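Local coordinates for glycerol dehydratase (Clostridium butyricum, PDB 1R9D), which is a B12-independent glycyl-radical lyase that dehydrates glycerol, probably to 3-hydroxypropionaldehyde, at residues 32-35 / 36-39; 109-113 / 114-118; 509-512 / 513-517. All blocks are in the same frame, centred on the assembly; numbering follows the deposited sequence.

Interaction 1: residues 32-35 / 36-39; sequences AILI and TESF
Ile35 and Phe39 meet one turn apart on the alpha-helix 30-40, their side chains running side by side in the same direction. The touching branch is CG1 of Ile35, which sits 3.9 Å from CD1 of Phe39. With CG1 anti to the backbone N (chi1 -168°), that arm extends toward the C-terminal end of the helix, alongside the ring. Trp126 packs against both side chains: its ring meets that of Phe39 with the planes about 50° apart.

Leu34 and Glu37 form a second parallel pair, in which CD2 of Leu34 lies 3.8 Å from OE1 of Glu37. The same carboxylate oxygen is hydrogen-bonded to His57 of helix 47-61, a helix that Leu34 also touches, so the pair faces a neighbouring helix.

The backbone follows the i to i+4 pattern; the straightest of its bonds here, at 172°, joins Phe39 N to Ile35 O at 3.0 Å. Thr36 adds a side-chain bond to the pattern and is also hydrogen-bonded through OG1 to Trp126 NE1. Ala32 O is gripped twice, from opposite faces of its carbonyl plane: by Thr36 N at 3.3 Å and, more closely, by Thr36 OG1 at 2.7 Å.

Interaction 2: residues 109-113 / 114-118; sequences FQISE and ESKEK
Ile111 and Ser112 bring the chain into helix 113-125, Ser112 as its N-cap and Ile111 packing against the first turn. The close-packed part lies around Ile111, whose two branches separate: CG1 rests 3.8 Å from CB of Ser115, while CG2 lies equally near, 3.8 Å, to CE of Lys116. At the N-cap, OG of Ser112 accepts from Ser115 N; the modelled place of this oxygen is less certain, so the exact length of that bond carries little weight. The backbone gives firmer evidence, since Lys116 N reaches Ser112 O at 3.2 Å with an N-H...O angle of 160°. A water accepts from Ser112 N at 3.1 Å and lies 2.8 Å from Ser115 OG, joining the N-cap residue to the buried Ser115 in the first turn.

Toward solvent the contact is looser and carried by charges. Glu113 and Lys116 lie side by side, the lysine fully extended and the glutamate bent at chi2 (-57°), which turns its carboxylate against the end of the lysine chain. Lys116 NZ meets OE2 of Glu113 at 3.1 Å on the syn side, 17° out of the carboxylate plane. Because NZ also forms a salt bridge with Asp99, two carboxylates share one ammonium; this probably favours its protonated state and ties the start of the helix to the preceding loop.

Interaction 3: residues 509-512 / 513-517; sequences IDIA and HAERA
The imidazole of His513 is approached at its edge by Ile509, one helical turn earlier. CG2 of Ile509 lies in the ring plane, 3.7 Å from CD2 of His513, and the carbonyl oxygen of Ile509 is also at the edge, close to the plane, 3.2 Å from the same CD2. No atom of 509-512 is placed squarely over a ring face. The His513 torsion (chi1 -85°) directs CG back along the helix, and CG2 of Ile509 is anti to its own backbone N, which brings the two side chains alongside each other. Next to CD2, NE2 is hydrogen-bonded to the carbonyl oxygen of Tyr157, which helps hold the ring's rotation; Ile509 packs on Tyr157 too.

These residues form the C-terminal end of helix 484-516, a long helix within the pyruvate formate-lyase-like fold. Regular i to i+4 bonds persist to its last turn, with His513 N to Ile509 O at 3.1 Å and Arg516 N to Ala512 O at 2.9 Å. Ala517 is the first residue to leave helical angles, yet its N still bonds to His513 O at 2.7 Å.

The polar side chains here reach partners elsewhere: Asp510 forms a salt bridge with Arg631, and Glu515 OE1 is hydrogen-bonded to Tyr138 OH. The extended Arg516 divides its guanidinium between two chains, NH1 binding the carbonyl oxygens of Gly128 and Thr130 while NH2 binds the carbonyl oxygen of Glu43 of the second subunit.

How the interactions relate
Along the chain the contacts follow one another as interaction 1 on helix 30-40, interaction 2 at the start of helix 113-125 and interaction 3 at the end of helix 484-516, all within the pyruvate formate-lyase-like part of the protein. Interactions 1 and 2 have centres about 17 Å apart and touch where Ile33 CD1 packs 4.1 Å from Lys118 O, so their helices are direct neighbours. Interaction 3 is centred about 19 Å from interaction 1, with nearest atoms about 5 Å apart, and about 29 Å from interaction 2. Interaction 1 is thus the nearest neighbour of each of the other two, which are themselves farthest apart, while interaction 3 alone of the three reaches the second subunit.

Interaction 1: residues 32-35 / 36-39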
loop_
_atom_site.group_PDB
_atom_site.type_symbol
_atom_site.label_atom_id
_atom_site.label_comp_id
_atom_site.label_asym_id
_atom_site.label_seq_id
_atom_site.Cartn_x
_atom_site.Cartn_y
_atom_site.Cartn_z
ATOM N N ALA A 32 16.377 -11.158 15.602
ATOM C CA ALA A 32 16.184 -11.604 14.228
ATOM C C ALA A 32 15.296 -12.839 14.154
ATOM O O ALA A 32 14.423 -12.943 13.288
ATOM C CB ALA A 32 17.529 -11.895 13.578
ATOM N N ILE A 33 15.530 -13.781 15.058
ATOM C CA ILE A 33 14.743 -15.007 15.085
ATOM C C ILE A 33 13.283 -14.715 15.439
ATOM O O ILE A 33 12.368 -15.250 14.813
ATOM C CB ILE A 33 15.339 -16.023 16.102
ATOM C CG1 ILE A 33 16.517 -16.774 15.472
ATOM C CG2 ILE A 33 14.286 -17.044 16.516
ATOM C CD1 ILE A 33 17.623 -15.897 14.940
ATOM N N LEU A 34 13.075 -13.854 16.428
ATOM C CA LEU A 34 11.734 -13.507 16.877
ATOM C C LEU A 34 10.876 -12.749 15.862
ATOM O O LEU A 34 9.696 -13.060 15.696
ATOM C CB LEU A 34 11.813 -12.715 18.182
ATOM C CG LEU A 34 12.307 -13.504 19.398
ATOM C CD1 LEU A 34 12.434 -12.581 20.591
ATOM C CD2 LEU A 34 11.330 -14.638 19.710
ATOM N N ILE A 35 11.447 -11.759 15.181
ATOM C CA ILE A 35 10.659 -11.014 14.202
ATOM C C ILE A 35 10.319 -11.918 13.017
ATOM O O ILE A 35 9.249 -11.792 12.420
ATOM C CB ILE A 35 11.401 -9.734 13.712
ATOM C CG1 ILE A 35 10.428 -8.847 12.929
ATOM C CG2 ILE A 35 12.596 -10.109 12.845
ATOM C CD1 ILE A 35 10.959 -7.457 12.621
ATOM N N THR A 36 11.221 -12.841 12.690
ATOM C CA THR A 36 11.006 -13.774 11.586
ATOM C C THR A 36 9.842 -14.704 11.932
ATOM O O THR A 36 8.981 -14.985 11.099
ATOM C CB THR A 36 12.275 -14.623 11.319
ATOM O OG1 THR A 36 13.352 -13.762 10.916
ATOM C CG2 THR A 36 12.024 -15.650 10.224
ATOM N N GLU A 37 9.826 -15.171 13.176
ATOM C CA GLU A 37 8.772 -16.057 13.648
ATOM C C GLU A 37 7.417 -15.348 13.619
ATOM O O GLU A 37 6.413 -15.929 13.207
ATOM C CB GLU A 37 9.097 -16.531 15.070
ATOM C CG GLU A 37 7.929 -17.142 15.825
ATOM C CD GLU A 37 8.357 -17.806 17.124
ATOM O OE1 GLU A 37 9.141 -17.193 17.886
ATOM O OE2 GLU A 37 7.902 -18.942 17.386
ATOM N N SER A 38 7.394 -14.090 14.051
ATOM C CA SER A 38 6.154 -13.323 14.069
ATOM C C SER A 38 5.617 -13.078 12.662
ATOM O O SER A 38 4.444 -13.329 12.393
ATOM C CB SER A 38 6.360 -11.985 14.784
ATOM O OG SER A 38 5.144 -11.254 14.852
ATOM N N PHE A 39 6.470 -12.593 11.762
ATOM C CA PHE A 39 6.036 -12.325 10.393
ATOM C C PHE A 39 5.479 -13.560 9.681
ATOM O O PHE A 39 4.569 -13.456 8.858
ATOM C CB PHE A 39 7.181 -11.725 9.572
ATOM C CG PHE A 39 7.171 -10.218 9.530
ATOM C CD1 PHE A 39 7.304 -9.474 10.696
ATOM C CD2 PHE A 39 7.002 -9.545 8.320
ATOM C CE1 PHE A 39 7.267 -8.074 10.663
ATOM C CE2 PHE A 39 6.963 -8.152 8.274
ATOM C CZ PHE A 39 7.094 -7.416 9.447
#

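Interaction 2: residues 109-113 / 114-118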
loop_
_atom_site.group_PDB
_atom_site.type_symbol
_atom_site.label_atom_id
_atom_site.label_comp_id
_atom_site.label_asym_id
_atom_site.label_seq_id
_atom_site.Cartn_x
_atom_site.Cartn_y
_atom_site.Cartn_z
ATOM N N PHE A 109 33.273 -6.805 15.203
ATOM C CA PHE A 109 32.181 -7.437 15.931
ATOM C C PHE A 109 32.424 -8.939 15.991
ATOM O O PHE A 109 32.936 -9.533 15.041
ATOM C CB PHE A 109 30.826 -7.198 15.250
ATOM C CG PHE A 109 30.223 -5.853 15.538
ATOM C CD1 PHE A 109 30.563 -4.740 14.777
ATOM C CD2 PHE A 109 29.298 -5.705 16.564
ATOM C CE1 PHE A 109 29.986 -3.502 15.033
ATOM C CE2 PHE A 109 28.715 -4.471 16.830
ATOM C CZ PHE A 109 29.060 -3.366 16.062
ATOM N N GLN A 110 32.057 -9.541 17.114
ATOM C CA GLN A 110 32.199 -10.980 17.289
ATOM C C GLN A 110 30.827 -11.585 16.998
ATOM O O GLN A 110 29.812 -10.899 17.094
ATOM C CB GLN A 110 32.596 -11.310 18.733
ATOM C CG GLN A 110 33.816 -10.558 19.248
ATOM C CD GLN A 110 35.020 -10.720 18.346
ATOM O OE1 GLN A 110 35.437 -11.839 18.047
ATOM N NE2 GLN A 110 35.587 -9.600 17.904
ATOM N N ILE A 111 30.797 -12.860 16.630
ATOM C CA ILE A 111 29.533 -13.539 16.372
ATOM C C ILE A 111 29.756 -15.042 16.519
ATOM O O ILE A 111 30.657 -15.612 15.903
ATOM C CB ILE A 111 28.965 -13.199 14.969
ATOM C CG1 ILE A 111 27.569 -13.816 14.817
ATOM C CG2 ILE A 111 29.908 -13.682 13.878
ATOM C CD1 ILE A 111 26.859 -13.446 13.530
ATOM N N SER A 112 28.939 -15.670 17.356
ATOM C CA SER A 112 29.054 -17.102 17.623
ATOM C C SER A 112 28.657 -17.977 16.442
ATOM O O SER A 112 27.923 -17.545 15.549
ATOM C CB SER A 112 28.197 -17.474 18.830
ATOM O OG SER A 112 26.824 -17.270 18.548
ATOM N N GLU A 113 29.147 -19.213 16.446
ATOM C CA GLU A 113 28.833 -20.160 15.386
ATOM C C GLU A 113 27.353 -20.505 15.434
ATOM O O GLU A 113 26.738 -20.781 14.406
ATOM C CB GLU A 113 29.676 -21.430 15.538
ATOM C CG GLU A 113 31.153 -21.212 15.259
ATOM C CD GLU A 113 31.400 -20.653 13.870
ATOM O OE1 GLU A 113 31.043 -21.333 12.883
ATOM O OE2 GLU A 113 31.945 -19.534 13.764
ATOM N N GLU A 114 26.786 -20.489 16.636
ATOM C CA GLU A 114 25.369 -20.779 16.818
ATOM C C GLU A 114 24.535 -19.704 16.125
ATOM O O GLU A 114 23.547 -20.003 15.458
ATOM C CB GLU A 114 25.019 -20.815 18.306
ATOM C CG GLU A 114 25.786 -19.794 19.131
ATOM C CD GLU A 114 25.014 -19.284 20.335
ATOM O OE1 GLU A 114 24.408 -20.113 21.053
ATOM O OE2 GLU A 114 25.024 -18.052 20.568
ATOM N N SER A 115 24.942 -18.449 16.289
ATOM C CA SER A 115 24.226 -17.336 15.676
ATOM C C SER A 115 24.265 -17.415 14.155
ATOM O O SER A 115 23.258 -17.169 13.492
ATOM C CB SER A 115 24.814 -16.005 16.147
ATOM O OG SER A 115 24.487 -15.771 17.505
ATOM N N LYS A 116 25.426 -17.754 13.601
ATOM C CA LYS A 116 25.561 -17.873 12.152
ATOM C C LYS A 116 24.581 -18.920 11.637
ATOM O O LYS A 116 23.919 -18.731 10.613
ATOM C CB LYS A 116 26.978 -18.302 11.772
ATOM C CG LYS A 116 28.072 -17.286 12.070
ATOM C CD LYS A 116 29.417 -17.830 11.595
ATOM C CE LYS A 116 30.566 -16.889 11.907
ATOM N NZ LYS A 116 31.877 -17.471 11.485
ATOM N N GLU A 117 24.499 -20.029 12.364
ATOM C CA GLU A 117 23.621 -21.127 11.996
ATOM C C GLU A 117 22.151 -20.723 12.040
ATOM O O GLU A 117 21.406 -20.974 11.095
ATOM C CB GLU A 117 23.863 -22.314 12.934
ATOM C CG GLU A 117 23.053 -23.555 12.602
ATOM C CD GLU A 117 23.243 -24.012 11.168
ATOM O OE1 GLU A 117 24.407 -24.107 10.719
ATOM O OE2 GLU A 117 22.227 -24.286 10.491
ATOM N N LYS A 118 21.740 -20.095 13.137
ATOM C CA LYS A 118 20.353 -19.678 13.292
ATOM C C LYS A 118 19.928 -18.589 12.315
ATOM O O LYS A 118 18.746 -18.484 11.980
ATOM C CB LYS A 118 20.093 -19.218 14.727
ATOM C CG LYS A 118 20.132 -20.356 15.741
ATOM C CD LYS A 118 19.764 -19.886 17.135
ATOM C CE LYS A 118 19.746 -21.056 18.111
ATOM N NZ LYS A 118 19.342 -20.645 19.486
HETATM O O HOH W 1 26.527 -14.236 18.641
#

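Interaction 3: residues 509-512 / 513-517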
loop_
_atom_site.group_PDB
_atom_site.type_symbol
_atom_site.label_atom_id
_atom_site.label_comp_id
_atom_site.label_asym_id
_atom_site.label_seq_id
_atom_site.Cartn_x
_atom_site.Cartn_y
_atom_site.Cartn_z
ATOM N N ILE A 509 13.120 5.193 -1.299
ATOM C CA ILE A 509 13.392 4.539 -0.025
ATOM C C ILE A 509 12.322 4.969 0.980
ATOM O O ILE A 509 11.902 4.184 1.834
ATOM C CB ILE A 509 14.793 4.932 0.493
ATOM C CG1 ILE A 509 15.854 4.394 -0.469
ATOM C CG2 ILE A 509 15.029 4.384 1.902
ATOM C CD1 ILE A 509 17.244 4.954 -0.199
ATOM N N ASP A 510 11.881 6.220 0.856
ATOM C CA ASP A 510 10.853 6.805 1.720
ATOM C C ASP A 510 9.554 6.010 1.520
ATOM O O ASP A 510 8.910 5.576 2.484
ATOM C CB ASP A 510 10.645 8.277 1.316
ATOM C CG ASP A 510 10.162 9.161 2.461
ATOM O OD1 ASP A 510 9.308 8.722 3.261
ATOM O OD2 ASP A 510 10.629 10.325 2.546
ATOM N N ILE A 511 9.182 5.812 0.259
ATOM C CA ILE A 511 7.977 5.060 -0.078
ATOM C C ILE A 511 8.074 3.624 0.436
ATOM O O ILE A 511 7.095 3.076 0.939
ATOM C CB ILE A 511 7.743 5.047 -1.610
ATOM C CG1 ILE A 511 7.342 6.448 -2.082
ATOM C CG2 ILE A 511 6.644 4.047 -1.972
ATOM C CD1 ILE A 511 7.299 6.604 -3.598
ATOM N N ALA A 512 9.258 3.024 0.329
ATOM C CA ALA A 512 9.454 1.644 0.778
ATOM C C ALA A 512 9.241 1.465 2.278
ATOM O O ALA A 512 8.614 0.491 2.703
ATOM C CB ALA A 512 10.848 1.149 0.381
ATOM N N HIS A 513 9.761 2.388 3.081
ATOM C CA HIS A 513 9.589 2.316 4.527
ATOM C C HIS A 513 8.120 2.439 4.900
ATOM O O HIS A 513 7.648 1.776 5.822
ATOM C CB HIS A 513 10.391 3.416 5.227
ATOM C CG HIS A 513 11.820 3.049 5.474
ATOM N ND1 HIS A 513 12.207 2.235 6.518
ATOM C CD2 HIS A 513 12.952 3.352 4.795
ATOM C CE1 HIS A 513 13.515 2.053 6.471
ATOM N NE2 HIS A 513 13.991 2.720 5.435
ATOM N N ALA A 514 7.394 3.291 4.183
ATOM C CA ALA A 514 5.976 3.475 4.460
ATOM C C ALA A 514 5.178 2.225 4.099
ATOM O O ALA A 514 4.243 1.844 4.809
ATOM C CB ALA A 514 5.440 4.671 3.679
ATOM N N GLU A 515 5.564 1.584 3.002
ATOM C CA GLU A 515 4.864 0.397 2.523
ATOM C C GLU A 515 5.163 -0.865 3.321
ATOM O O GLU A 515 4.269 -1.680 3.551
ATOM C CB GLU A 515 5.204 0.159 1.046
ATOM C CG GLU A 515 4.345 -0.887 0.350
ATOM C CD GLU A 515 4.534 -0.883 -1.163
ATOM O OE1 GLU A 515 4.727 0.217 -1.735
ATOM O OE2 GLU A 515 4.476 -1.974 -1.782
ATOM N N ARG A 516 6.409 -1.025 3.756
ATOM C CA ARG A 516 6.784 -2.231 4.487
ATOM C C ARG A 516 7.183 -2.096 5.950
ATOM O O ARG A 516 7.154 -3.088 6.684
ATOM C CB ARG A 516 7.886 -2.964 3.720
ATOM C CG ARG A 516 7.394 -3.541 2.403
ATOM C CD ARG A 516 8.453 -4.358 1.678
ATOM N NE ARG A 516 7.884 -4.990 0.489
ATOM C CZ ARG A 516 8.540 -5.814 -0.320
ATOM N NH1 ARG A 516 9.810 -6.118 -0.080
ATOM N NH2 ARG A 516 7.920 -6.344 -1.367
ATOM N N ALA A 517 7.549 -0.895 6.389
ATOM C CA ALA A 517 7.943 -0.723 7.781
ATOM C C ALA A 517 7.389 0.504 8.512
ATOM O O ALA A 517 8.145 1.285 9.092
ATOM C CB ALA A 517 9.481 -0.754 7.898
#